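Side-chain contacts in type III Pentaketide Synthase (Neurospora crassa, PDB 3EUO), which probably builds pentaketide products as a fungal type III polyketide synthase, an acyltransferase of the chalcone and stilbene synthase family: residues P83-A88 and L172-S177; Y321-N326 and S332-S337; T104-T109 and L127-R132; V136-I141 and G146-R151; A94-V99 and A207-N212. One frame throughout, in Å; residues are numbered along the deposited sequence.

Contact 1: P83-A88 and L172-S177; sequences PLAVEA and LALEVS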
# COMPACT_ATOMS: atom_id res chain seq x y z
N PRO A 83 15.73 9.91 4.93
CA PRO A 83 16.10 10.94 5.92
C PRO A 83 15.12 12.12 5.99
O PRO A 83 14.94 12.70 7.06
CB PRO A 83 17.48 11.41 5.43
CG PRO A 83 18.03 10.22 4.70
CD PRO A 83 16.84 9.67 3.98
N LEU A 84 14.52 12.48 4.85
CA LEU A 84 13.53 13.55 4.80
C LEU A 84 12.29 13.12 5.58
O LEU A 84 11.72 13.89 6.35
CB LEU A 84 13.14 13.87 3.35
CG LEU A 84 14.24 14.25 2.36
CD1 LEU A 84 13.67 14.36 0.94
CD2 LEU A 84 14.92 15.54 2.78
N ALA A 85 11.89 11.87 5.36
CA ALA A 85 10.72 11.30 6.03
C ALA A 85 10.94 11.19 7.54
O ALA A 85 10.03 11.44 8.33
CB ALA A 85 10.39 9.94 5.44
N VAL A 86 12.16 10.83 7.92
CA VAL A 86 12.51 10.73 9.33
C VAL A 86 12.41 12.12 9.98
O VAL A 86 11.80 12.26 11.04
CB VAL A 86 13.90 10.09 9.55
CG1 VAL A 86 14.32 10.16 11.02
CG2 VAL A 86 13.91 8.62 9.09
N GLU A 87 12.96 13.13 9.32
CA GLU A 87 12.95 14.49 9.89
C GLU A 87 11.55 15.11 9.95
O GLU A 87 11.20 15.75 10.95
CB GLU A 87 13.95 15.38 9.15
CG GLU A 87 14.00 16.84 9.62
CD GLU A 87 14.49 17.01 11.07
OE1 GLU A 87 15.06 16.06 11.65
OE2 GLU A 87 14.29 18.11 11.62
N ALA A 88 10.76 14.92 8.90
CA ALA A 88 9.37 15.40 8.87
C ALA A 88 8.55 14.75 9.99
O ALA A 88 7.81 15.43 10.70
CB ALA A 88 8.73 15.11 7.51
N LEU A 172 2.27 9.78 6.92
CA LEU A 172 3.52 10.18 6.28
C LEU A 172 3.48 10.04 4.75
O LEU A 172 3.02 9.03 4.24
CB LEU A 172 4.69 9.35 6.84
CG LEU A 172 6.09 9.50 6.23
CD1 LEU A 172 6.69 10.87 6.53
CD2 LEU A 172 7.03 8.38 6.71
N ALA A 173 3.97 11.07 4.06
CA ALA A 173 4.15 10.99 2.60
C ALA A 173 5.58 11.34 2.24
O ALA A 173 6.14 12.32 2.74
CB ALA A 173 3.19 11.93 1.90
N LEU A 174 6.18 10.52 1.39
CA LEU A 174 7.51 10.80 0.87
C LEU A 174 7.53 10.53 -0.63
O LEU A 174 7.12 9.46 -1.08
CB LEU A 174 8.55 9.93 1.59
CG LEU A 174 9.96 9.80 1.00
CD1 LEU A 174 10.72 11.14 0.98
CD2 LEU A 174 10.76 8.75 1.77
N GLU A 175 8.01 11.51 -1.39
CA GLU A 175 8.13 11.34 -2.84
C GLU A 175 9.47 11.87 -3.30
O GLU A 175 9.90 12.95 -2.89
CB GLU A 175 7.00 12.05 -3.60
CG GLU A 175 5.58 11.65 -3.18
CD GLU A 175 5.14 10.26 -3.63
OE1 GLU A 175 5.94 9.50 -4.23
OE2 GLU A 175 3.97 9.92 -3.37
N VAL A 176 10.16 11.06 -4.10
CA VAL A 176 11.38 11.48 -4.79
C VAL A 176 11.13 11.26 -6.28
O VAL A 176 11.27 10.14 -6.79
CB VAL A 176 12.63 10.70 -4.32
CG1 VAL A 176 13.88 11.18 -5.08
CG2 VAL A 176 12.83 10.85 -2.81
N SER A 177 10.74 12.33 -6.97
CA SER A 177 10.38 12.25 -8.38
C SER A 177 11.47 12.76 -9.31
O SER A 177 11.53 12.37 -10.48
CB SER A 177 9.11 13.05 -8.62
OG SER A 177 9.34 14.42 -8.33
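Leu172 and Leu174 hold the methyl of Ala85 between them, and this apolar grip carries most of the contact. Ala85 CB lies 3.9 Å from Leu172 CD2 and the same 3.9 Å from Leu174 CD2; with Leu172 CD1 at 4.0 Å, the methyl meets both branches of Leu172 and the CD2 branch of Leu174. Two residues apart in an extended strand, the leucines lie on one sheet face, and their like torsions, CG anti to the backbone N (chi1 175° in Leu172, 166° in Leu174), then turn both branched ends to Ala85. Leu84 adds a looser touch one position earlier, its CB 4.4 Å from Leu174 CD1. The backbones allow this closeness: the CA atoms of Ala85 and Leu174 are 6.1 Å apart, and the axes of helix 83-88 and strand 172-175 approach to 8.6 Å, running nearly antiparallel at 152°. This is helix-on-sheet packing of the thiolase fold, helix 70-96 lying against strand 168-175 of the large mixed sheet, and helix 119-127 closes over the same leucines through Tyr119. Polar atoms play little part across the contact. Leu172 CD1 rests 3.8 Å from Ala85 O, a van der Waals touch of a methyl on the carbonyl, whose hydrogen-bond partner is Ser89 OG in the next turn. Residues that alternate with the leucines face the other way: Glu175 turns its carboxylate to Thr110, Thr112 and the backbone N of Cys111, while its OE2 is hydrogen-bonded to Ser332 OG from the C-terminal half of the chain.

Contact 2: Y321-N326 and S332-S337; sequences YDRYIN and SATIFS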
# COMPACT_ATOMS: atom_id res chain seq x y z
N TYR A 321 -0.69 28.08 -3.60
CA TYR A 321 0.17 28.91 -4.45
C TYR A 321 1.61 28.99 -3.94
O TYR A 321 2.55 28.89 -4.73
CB TYR A 321 -0.42 30.30 -4.63
CG TYR A 321 -1.39 30.36 -5.78
CD1 TYR A 321 -2.77 30.36 -5.57
CD2 TYR A 321 -0.93 30.40 -7.10
CE1 TYR A 321 -3.66 30.40 -6.63
CE2 TYR A 321 -1.82 30.44 -8.17
CZ TYR A 321 -3.18 30.44 -7.93
OH TYR A 321 -4.06 30.48 -8.99
N ASP A 322 1.76 29.20 -2.63
CA ASP A 322 3.08 29.32 -2.02
C ASP A 322 3.92 28.07 -2.24
O ASP A 322 5.09 28.17 -2.61
CB ASP A 322 2.94 29.60 -0.52
CG ASP A 322 4.28 29.78 0.16
OD1 ASP A 322 4.77 30.93 0.20
OD2 ASP A 322 4.84 28.78 0.66
N ARG A 323 3.32 26.91 -1.99
CA ARG A 323 3.99 25.62 -2.21
C ARG A 323 4.33 25.40 -3.69
O ARG A 323 5.46 25.06 -4.03
CB ARG A 323 3.11 24.48 -1.71
CG ARG A 323 3.53 23.93 -0.36
CD ARG A 323 3.42 24.97 0.75
NE ARG A 323 4.38 24.63 1.80
CZ ARG A 323 5.56 25.22 1.97
NH1 ARG A 323 5.94 26.22 1.18
NH2 ARG A 323 6.35 24.81 2.94
N TYR A 324 3.35 25.63 -4.55
CA TYR A 324 3.49 25.38 -5.97
C TYR A 324 4.60 26.23 -6.60
O TYR A 324 5.47 25.71 -7.30
CB TYR A 324 2.16 25.65 -6.66
CG TYR A 324 2.17 25.42 -8.15
CD1 TYR A 324 2.22 24.12 -8.68
CD2 TYR A 324 2.14 26.49 -9.02
CE1 TYR A 324 2.23 23.92 -10.06
CE2 TYR A 324 2.15 26.30 -10.41
CZ TYR A 324 2.20 25.02 -10.91
OH TYR A 324 2.21 24.85 -12.27
N ILE A 325 4.57 27.53 -6.33
CA ILE A 325 5.53 28.44 -6.92
C ILE A 325 6.95 28.17 -6.44
O ILE A 325 7.89 28.16 -7.24
CB ILE A 325 5.15 29.93 -6.68
CG1 ILE A 325 3.84 30.25 -7.42
CG2 ILE A 325 6.27 30.87 -7.16
CD1 ILE A 325 3.24 31.62 -7.09
N ASN A 326 7.11 27.94 -5.13
CA ASN A 326 8.42 27.85 -4.53
C ASN A 326 9.01 26.45 -4.42
O ASN A 326 10.22 26.31 -4.17
CB ASN A 326 8.39 28.54 -3.17
CG ASN A 326 8.03 30.01 -3.28
OD1 ASN A 326 6.94 30.43 -2.90
ND2 ASN A 326 8.94 30.80 -3.87
N SER A 332 2.21 13.19 -3.44
CA SER A 332 1.45 12.97 -2.20
C SER A 332 1.93 13.80 -0.99
O SER A 332 1.18 13.99 -0.04
CB SER A 332 1.45 11.49 -1.81
OG SER A 332 2.74 11.08 -1.37
N ALA A 333 3.18 14.27 -1.04
CA ALA A 333 3.78 15.01 0.08
C ALA A 333 3.36 16.48 0.14
O ALA A 333 3.57 17.16 1.15
CB ALA A 333 5.30 14.89 0.05
N THR A 334 2.76 16.99 -0.94
CA THR A 334 2.49 18.42 -1.03
C THR A 334 1.37 18.89 -0.11
O THR A 334 1.45 19.98 0.45
CB THR A 334 2.16 18.87 -2.47
OG1 THR A 334 3.08 18.27 -3.38
CG2 THR A 334 2.25 20.38 -2.59
N ILE A 335 0.33 18.07 0.04
CA ILE A 335 -0.85 18.51 0.77
C ILE A 335 -0.56 18.83 2.24
O ILE A 335 -1.06 19.84 2.75
CB ILE A 335 -2.10 17.59 0.59
CG1 ILE A 335 -3.37 18.26 1.13
CG2 ILE A 335 -1.89 16.23 1.25
CD1 ILE A 335 -3.66 19.64 0.55
N PHE A 336 0.25 18.00 2.91
CA PHE A 336 0.58 18.30 4.31
C PHE A 336 1.49 19.52 4.39
O PHE A 336 1.45 20.27 5.37
CB PHE A 336 1.22 17.10 5.03
CG PHE A 336 0.32 15.87 5.14
CD1 PHE A 336 -1.06 15.98 5.06
CD2 PHE A 336 0.88 14.62 5.38
CE1 PHE A 336 -1.88 14.84 5.16
CE2 PHE A 336 0.08 13.48 5.50
CZ PHE A 336 -1.30 13.59 5.39
N SER A 337 2.30 19.72 3.36
CA SER A 337 3.14 20.91 3.23
C SER A 337 2.27 22.17 3.14
O SER A 337 2.56 23.17 3.80
CB SER A 337 4.07 20.79 2.02
OG SER A 337 4.97 21.88 1.97
O HOH W 1 5.26 23.43 5.05
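Ser337 O is gripped from two directions by one arginine, once directly and once through water. Arg323 NE reaches Ser337 O at 3.1 Å in a weak bond bent to 144°, and water 1 donates to Ser337 O at 3.0 Å while accepting from Arg323 NH2 at 2.7 Å. Guanidinium, water and carbonyl thus close a small ring, with the carbonyl carbon of Ser337 in the guanidinium plane, at its edge. The same N-H also leans toward the hydroxyl: Arg323 NE to Ser337 OG is 2.8 Å, but the angle of 115° makes that bond weak as well. The serine torsion explains the fork, because OG, anti to its own N (chi1 -175°), sits beside the carbonyl carbon and offers both oxygens to one donor. Ser337 OG is also hydrogen-bonded to Tyr12 OH. At the far end of the guanidinium, Arg323 NH1 makes a 2.8 Å salt bridge with Asp322 OD2, whose charge is shared with Arg341 NE. Nearer the backbone, Arg323 CB meets Thr334 CG2 at 4.3 Å, the apolar part of the contact. A leucine in place of Arg323 would probably leave Asp322 paired with Arg341 but without its neighbouring guanidinium, and Ser337 O and the water without their arginine donor. Through Arg323, helix 318-327 is tied to helix 334-342, which is wedged in the middle layer of the thiolase fold: Ala333 and Phe336 lean on strands 168-175 and 204-211, and Ile335 on the start of helix 145-162.

Contact 3: T104-T109 and L127-R132; sequences THMVST and LGLSDR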
# COMPACT_ATOMS: atom_id res chain seq x y z
N THR A 104 0.76 4.61 17.81
CA THR A 104 0.02 3.35 17.76
C THR A 104 -0.11 2.76 16.35
O THR A 104 -0.20 1.55 16.18
CB THR A 104 -1.40 3.50 18.34
OG1 THR A 104 -2.12 4.48 17.57
CG2 THR A 104 -1.36 3.93 19.81
N HIS A 105 -0.16 3.64 15.35
CA HIS A 105 -0.27 3.23 13.95
C HIS A 105 0.61 4.16 13.12
O HIS A 105 0.93 5.28 13.55
CB HIS A 105 -1.69 3.42 13.39
CG HIS A 105 -2.80 2.77 14.16
ND1 HIS A 105 -3.17 3.16 15.43
CD2 HIS A 105 -3.70 1.83 13.79
CE1 HIS A 105 -4.21 2.46 15.82
NE2 HIS A 105 -4.57 1.65 14.84
N MET A 106 0.95 3.71 11.92
CA MET A 106 1.63 4.53 10.93
C MET A 106 0.90 4.30 9.61
O MET A 106 0.64 3.15 9.24
CB MET A 106 3.10 4.10 10.82
CG MET A 106 3.98 4.94 9.90
SD MET A 106 5.71 4.38 10.05
CE MET A 106 6.38 5.49 11.25
N VAL A 107 0.51 5.37 8.92
CA VAL A 107 -0.06 5.25 7.57
C VAL A 107 0.82 6.06 6.64
O VAL A 107 0.87 7.28 6.74
CB VAL A 107 -1.53 5.74 7.47
CG1 VAL A 107 -2.06 5.55 6.04
CG2 VAL A 107 -2.43 5.00 8.45
N SER A 108 1.51 5.37 5.73
CA SER A 108 2.50 5.99 4.85
C SER A 108 2.11 5.85 3.40
O SER A 108 1.39 4.93 3.04
CB SER A 108 3.89 5.37 5.06
OG SER A 108 4.28 5.45 6.42
N THR A 109 2.61 6.75 2.57
CA THR A 109 2.35 6.65 1.14
C THR A 109 3.58 7.06 0.34
O THR A 109 4.40 7.87 0.80
CB THR A 109 1.09 7.46 0.74
OG1 THR A 109 0.72 7.16 -0.62
CG2 THR A 109 1.30 8.95 0.90
N LEU A 127 13.08 6.17 13.86
CA LEU A 127 12.33 6.91 14.87
C LEU A 127 12.24 6.17 16.21
O LEU A 127 11.86 6.77 17.23
CB LEU A 127 10.91 7.22 14.36
CG LEU A 127 10.76 8.20 13.19
CD1 LEU A 127 9.34 8.13 12.65
CD2 LEU A 127 11.10 9.63 13.61
N GLY A 128 12.57 4.89 16.22
CA GLY A 128 12.51 4.08 17.43
C GLY A 128 11.09 3.74 17.84
O GLY A 128 10.79 3.60 19.03
N LEU A 129 10.21 3.59 16.85
CA LEU A 129 8.81 3.25 17.13
C LEU A 129 8.65 1.81 17.61
O LEU A 129 9.58 1.01 17.52
CB LEU A 129 7.93 3.52 15.91
CG LEU A 129 7.98 4.96 15.37
CD1 LEU A 129 6.93 5.14 14.29
CD2 LEU A 129 7.78 5.98 16.48
N SER A 130 7.47 1.49 18.14
CA SER A 130 7.18 0.20 18.76
C SER A 130 7.39 -0.98 17.80
O SER A 130 7.07 -0.89 16.62
CB SER A 130 5.73 0.18 19.26
OG SER A 130 5.40 -1.07 19.85
N ASP A 131 7.90 -2.09 18.32
CA ASP A 131 7.97 -3.32 17.53
C ASP A 131 6.57 -3.87 17.24
O ASP A 131 6.42 -4.77 16.41
CB ASP A 131 8.83 -4.38 18.22
CG ASP A 131 8.17 -4.95 19.46
OD1 ASP A 131 7.59 -4.16 20.23
OD2 ASP A 131 8.25 -6.18 19.67
N ARG A 132 5.56 -3.32 17.92
CA ARG A 132 4.16 -3.72 17.70
C ARG A 132 3.32 -2.67 16.96
O ARG A 132 2.09 -2.77 16.88
CB ARG A 132 3.49 -4.11 19.03
CG ARG A 132 4.09 -5.36 19.69
CD ARG A 132 3.01 -6.28 20.28
NE ARG A 132 2.06 -6.75 19.25
CZ ARG A 132 0.84 -6.25 19.05
NH1 ARG A 132 0.36 -5.27 19.83
NH2 ARG A 132 0.08 -6.73 18.09
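A Schellman motif closes helix 119-127 at Gly128, and the leucines before and after that glycine turn toward Met106 on strand 105-109. The positive phi of Gly128 (74°) swings the chain out of the helix, so that Leu127 from the last turn and Leu129 from the loop both address one methionine. Met106 has CG anti to its backbone N and stays extended as far as SD, and the turn about CG-SD (chi3 -95°) swings CE aside. That methyl does the touching: Met106 CE is 4.2 Å from Leu127 CD1. Leu129 lies against Met106 at about a right angle, but the modelled spacing of its CD1 from CE is doubtful and carries no weight. Ala124 and Leu170 pack against Met106 too, making it part of the filling between helix and sheet. Around this apolar core the ends are fixed by polar bonds. Ser130 OG accepts from Arg132 N at 3.0 Å and 157°, an ST turn in the loop, and Thr104 OG1 is hydrogen-bonded in the ring plane of His105 to ND1 at 2.7 Å. The loop then reaches the dimer interface, with Asp131 bonded through its backbone to the second subunit. Strand 105-109, helix 119-127 and strand 134-138, whose two strands are parallel neighbours, form a beta-alpha-beta crossover of the thiolase fold, and Met106 lies beneath its helix end.

Contact 4: V136-I141 and G146-R151; sequences VLLHGI and GLAALR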
# COMPACT_ATOMS: atom_id res chain seq x y z
N VAL A 136 0.56 0.69 7.73
CA VAL A 136 -0.12 0.63 6.44
C VAL A 136 0.73 1.44 5.47
O VAL A 136 0.92 2.66 5.66
CB VAL A 136 -1.54 1.24 6.52
CG1 VAL A 136 -2.11 1.50 5.12
CG2 VAL A 136 -2.48 0.35 7.32
N LEU A 137 1.26 0.77 4.45
CA LEU A 137 1.96 1.45 3.35
C LEU A 137 1.08 1.42 2.13
O LEU A 137 0.93 0.37 1.49
CB LEU A 137 3.33 0.82 3.05
CG LEU A 137 4.12 1.40 1.86
CD1 LEU A 137 4.39 2.90 2.02
CD2 LEU A 137 5.41 0.63 1.62
N LEU A 138 0.52 2.57 1.78
CA LEU A 138 -0.38 2.68 0.63
C LEU A 138 0.37 2.67 -0.69
O LEU A 138 1.46 3.23 -0.80
CB LEU A 138 -1.21 3.97 0.72
CG LEU A 138 -2.09 4.11 1.95
CD1 LEU A 138 -2.83 5.44 1.91
CD2 LEU A 138 -3.11 2.96 2.04
N HIS A 139 -0.24 2.05 -1.69
CA HIS A 139 0.28 2.06 -3.05
C HIS A 139 -0.85 2.39 -4.03
O HIS A 139 -2.02 2.37 -3.66
CB HIS A 139 0.89 0.70 -3.39
CG HIS A 139 2.06 0.78 -4.32
ND1 HIS A 139 2.01 0.34 -5.62
CD2 HIS A 139 3.31 1.25 -4.12
CE1 HIS A 139 3.19 0.53 -6.19
NE2 HIS A 139 4.00 1.09 -5.30
N GLY A 140 -0.49 2.71 -5.27
CA GLY A 140 -1.46 2.80 -6.35
C GLY A 140 -2.15 4.14 -6.56
O GLY A 140 -2.90 4.30 -7.52
N ILE A 141 -1.86 5.13 -5.71
CA ILE A 141 -2.66 6.36 -5.68
C ILE A 141 -1.96 7.69 -6.03
O ILE A 141 -2.62 8.71 -6.20
CB ILE A 141 -3.41 6.51 -4.33
CG1 ILE A 141 -2.41 6.48 -3.17
CG2 ILE A 141 -4.45 5.39 -4.21
CD1 ILE A 141 -3.03 6.50 -1.79
N GLY A 146 -1.65 11.78 0.12
CA GLY A 146 -1.62 12.51 1.39
C GLY A 146 -2.99 12.51 2.03
O GLY A 146 -3.15 12.07 3.17
N LEU A 147 -3.98 12.98 1.28
CA LEU A 147 -5.35 12.96 1.80
C LEU A 147 -5.92 11.55 1.95
O LEU A 147 -6.72 11.29 2.87
CB LEU A 147 -6.27 13.86 0.96
CG LEU A 147 -6.03 15.37 1.11
CD1 LEU A 147 -7.11 16.16 0.39
CD2 LEU A 147 -5.92 15.80 2.59
N ALA A 148 -5.52 10.63 1.08
CA ALA A 148 -5.95 9.23 1.22
C ALA A 148 -5.40 8.62 2.52
O ALA A 148 -6.12 7.90 3.23
CB ALA A 148 -5.55 8.38 0.01
N ALA A 149 -4.13 8.90 2.81
CA ALA A 149 -3.52 8.43 4.04
C ALA A 149 -4.21 9.03 5.26
O ALA A 149 -4.47 8.33 6.24
CB ALA A 149 -2.02 8.74 4.05
N LEU A 150 -4.54 10.32 5.18
CA LEU A 150 -5.24 10.99 6.27
C LEU A 150 -6.61 10.35 6.57
O LEU A 150 -6.95 10.13 7.73
CB LEU A 150 -5.41 12.49 5.99
CG LEU A 150 -5.98 13.33 7.15
CD1 LEU A 150 -5.02 13.37 8.35
CD2 LEU A 150 -6.33 14.73 6.67
N ARG A 151 -7.37 10.06 5.52
CA ARG A 151 -8.70 9.47 5.66
C ARG A 151 -8.61 8.05 6.20
O ARG A 151 -9.41 7.63 7.06
CB ARG A 151 -9.42 9.50 4.30
CG ARG A 151 -10.79 8.79 4.28
CD ARG A 151 -11.49 8.93 2.92
NE ARG A 151 -10.60 8.61 1.80
CZ ARG A 151 -10.22 7.38 1.48
NH1 ARG A 151 -10.66 6.34 2.18
NH2 ARG A 151 -9.39 7.18 0.45
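The chain turns back on itself between strand and helix, bringing the CA of Leu138 to 7.4 Å from that of Ala149 and the CA of Ile141 to 8.2 Å from that of Ala148. Both bridging side chains use a CD1 methyl. Leu138 lays its CD1 over the helix backbone, 3.7 Å from Ala149 CA and 3.8 Å from Ala149 N, with Ala149 CB slightly farther at 4.0 Å. The small alanines are consistent with so close an approach. Ile141 comes from the turn: its CG1 is wedged between its own N and carbonyl carbon (chi1 57°), and the extended branch beyond brings CD1 to 3.6 Å from Ala148 CB. Gly140 makes the turn possible, since at phi 88° a side chain would jam against the carbonyl O of His139. Farther along the helix, Arg151 forms salt bridges with Glu372 and with Glu134 of the second subunit, while His139 stacks on His139 of that subunit. A strand running through a sharp turn into a buried helix is how the thiolase fold presents its cysteine, consistent with Cys143, found here oxidised to 3-sulfinoalanine, being the nucleophile at this elbow.

Contact 5: A94-V99 and A207-N212; sequences AEARLV and AVILSN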
# COMPACT_ATOMS: atom_id res chain seq x y z
N ALA A 94 7.26 16.06 17.50
CA ALA A 94 7.72 17.09 18.44
C ALA A 94 6.63 18.12 18.73
O ALA A 94 6.41 18.50 19.88
CB ALA A 94 8.98 17.77 17.91
N GLU A 95 5.93 18.56 17.68
CA GLU A 95 4.84 19.52 17.85
C GLU A 95 3.70 18.90 18.65
O GLU A 95 3.06 19.58 19.45
CB GLU A 95 4.34 20.03 16.51
CG GLU A 95 3.16 21.01 16.64
CD GLU A 95 2.86 21.77 15.37
OE1 GLU A 95 2.91 21.18 14.27
OE2 GLU A 95 2.55 22.98 15.47
N ALA A 96 3.46 17.60 18.43
CA ALA A 96 2.38 16.88 19.10
C ALA A 96 2.75 16.49 20.53
O ALA A 96 1.91 16.01 21.28
CB ALA A 96 1.99 15.64 18.30
N ARG A 97 4.02 16.71 20.88
CA ARG A 97 4.57 16.34 22.18
C ARG A 97 4.42 14.85 22.48
O ARG A 97 4.00 14.45 23.58
CB ARG A 97 4.01 17.25 23.28
CG ARG A 97 4.69 18.60 23.27
CD ARG A 97 3.91 19.68 23.99
NE ARG A 97 4.71 20.91 24.09
CZ ARG A 97 4.97 21.74 23.08
NH1 ARG A 97 4.52 21.50 21.84
NH2 ARG A 97 5.71 22.82 23.30
N LEU A 98 4.77 14.05 21.48
CA LEU A 98 4.67 12.60 21.55
C LEU A 98 6.04 11.95 21.46
O LEU A 98 6.87 12.32 20.63
CB LEU A 98 3.76 12.06 20.44
CG LEU A 98 2.27 12.40 20.54
CD1 LEU A 98 1.53 11.95 19.30
CD2 LEU A 98 1.61 11.80 21.79
N VAL A 99 6.27 10.97 22.33
CA VAL A 99 7.48 10.17 22.28
C VAL A 99 7.20 8.89 21.46
O VAL A 99 6.03 8.52 21.30
CB VAL A 99 8.00 9.85 23.70
CG1 VAL A 99 8.41 11.15 24.41
CG2 VAL A 99 6.96 9.11 24.51
N ALA A 207 4.55 15.08 7.10
CA ALA A 207 3.87 14.20 8.05
C ALA A 207 2.93 14.97 8.94
O ALA A 207 3.13 16.16 9.19
CB ALA A 207 4.90 13.45 8.89
N VAL A 208 1.88 14.29 9.38
CA VAL A 208 1.02 14.80 10.45
C VAL A 208 0.81 13.71 11.49
O VAL A 208 0.97 12.52 11.21
CB VAL A 208 -0.37 15.32 9.94
CG1 VAL A 208 -0.18 16.43 8.89
CG2 VAL A 208 -1.24 14.19 9.40
N ILE A 209 0.48 14.13 12.71
CA ILE A 209 0.00 13.22 13.73
C ILE A 209 -1.51 13.38 13.81
O ILE A 209 -2.00 14.50 14.00
CB ILE A 209 0.61 13.51 15.12
CG1 ILE A 209 2.14 13.43 15.06
CG2 ILE A 209 -0.01 12.57 16.15
CD1 ILE A 209 2.69 12.06 14.62
N LEU A 210 -2.23 12.28 13.60
CA LEU A 210 -3.68 12.27 13.82
C LEU A 210 -3.98 11.51 15.10
O LEU A 210 -3.61 10.34 15.23
CB LEU A 210 -4.44 11.64 12.65
CG LEU A 210 -5.96 11.83 12.66
CD1 LEU A 210 -6.36 13.30 12.43
CD2 LEU A 210 -6.63 10.94 11.61
N SER A 211 -4.64 12.19 16.03
CA SER A 211 -5.02 11.60 17.31
C SER A 211 -6.53 11.40 17.39
O SER A 211 -7.29 12.19 16.82
CB SER A 211 -4.57 12.52 18.46
OG SER A 211 -5.02 12.01 19.71
N ASN A 212 -6.96 10.37 18.12
CA ASN A 212 -8.38 10.17 18.40
C ASN A 212 -8.82 10.76 19.75
O ASN A 212 -9.94 10.52 20.20
CB ASN A 212 -8.77 8.69 18.32
CG ASN A 212 -8.28 7.88 19.51
OD1 ASN A 212 -7.47 8.36 20.31
ND2 ASN A 212 -8.77 6.64 19.62
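Ile209 meets Ala96, at the end of helix 70-96, with CG1 and Leu98, just beyond it, with CG2. Apolar packing is the sole interaction found between the segments. Ala96 CB lies 3.9 Å from Ile209 CG1 and 4.1 Å from Ile209 CB, so the alanine methyl sits at the root of the isoleucine side chain. Leu98 comes in from beyond the helix end, its CD1 3.6 Å from Ile209 CG2, the two side chains sliding past each other in opposite directions. With chi1 of -58°, Ile209 sets CG1 anti to its carbonyl carbon and CG2 anti to its N, and this division sends one branch to each neighbour. The backbones are close as well, the CA atoms of Ala96 and Ile209 being 6.9 Å apart. Turn geometry places Leu98: Arg97 has positive phi (57°) and closes the helix in a Schellman motif, after which Leu98 follows with its side chain toward Ile209. Polar interactions stay within a segment or go elsewhere. Arg97 NH1 makes a weak 3.4 Å bond to Glu95 O, which lies in the guanidinium plane at its edge. Glu95 itself pairs with Arg343 and with the N of Leu8, and Ser211 bonds to Glu216. In the thiolase fold this fixes the end of an outer helix against the large sheet, alongside Thr6 of strand 4-11. Because only saturated carbons meet here, the fit probably depends on shape and burial, with directional bonds made by flanking residues.

Contacts 1, 3, 4 and 5 meet one mixed sheet. Helix 70-96 serves contacts 1 and 5, whose centres are 16 Å apart, and Leu172 CD1 packs 3.9 Å from Ala207 CB between them. Backbone bonds continue the sheet through contacts 1 and 3 (Leu172 N to Val107 O, 2.9 Å), then 3 and 4 (Ser108 N to Val136 O, 2.8 Å). Contact 2, from the C-terminal half, joins contact 5 by Phe336 CG to Val208 CG1 at 3.8 Å, and its Ile335 CG2 packs 3.7 Å from Gly146 CA of contact 4. Contacts 2 and 4 thus adjoin at the helix that follows oxidised Cys143, the probable nucleophile, while contacts 3 and 4 also reach the second subunit.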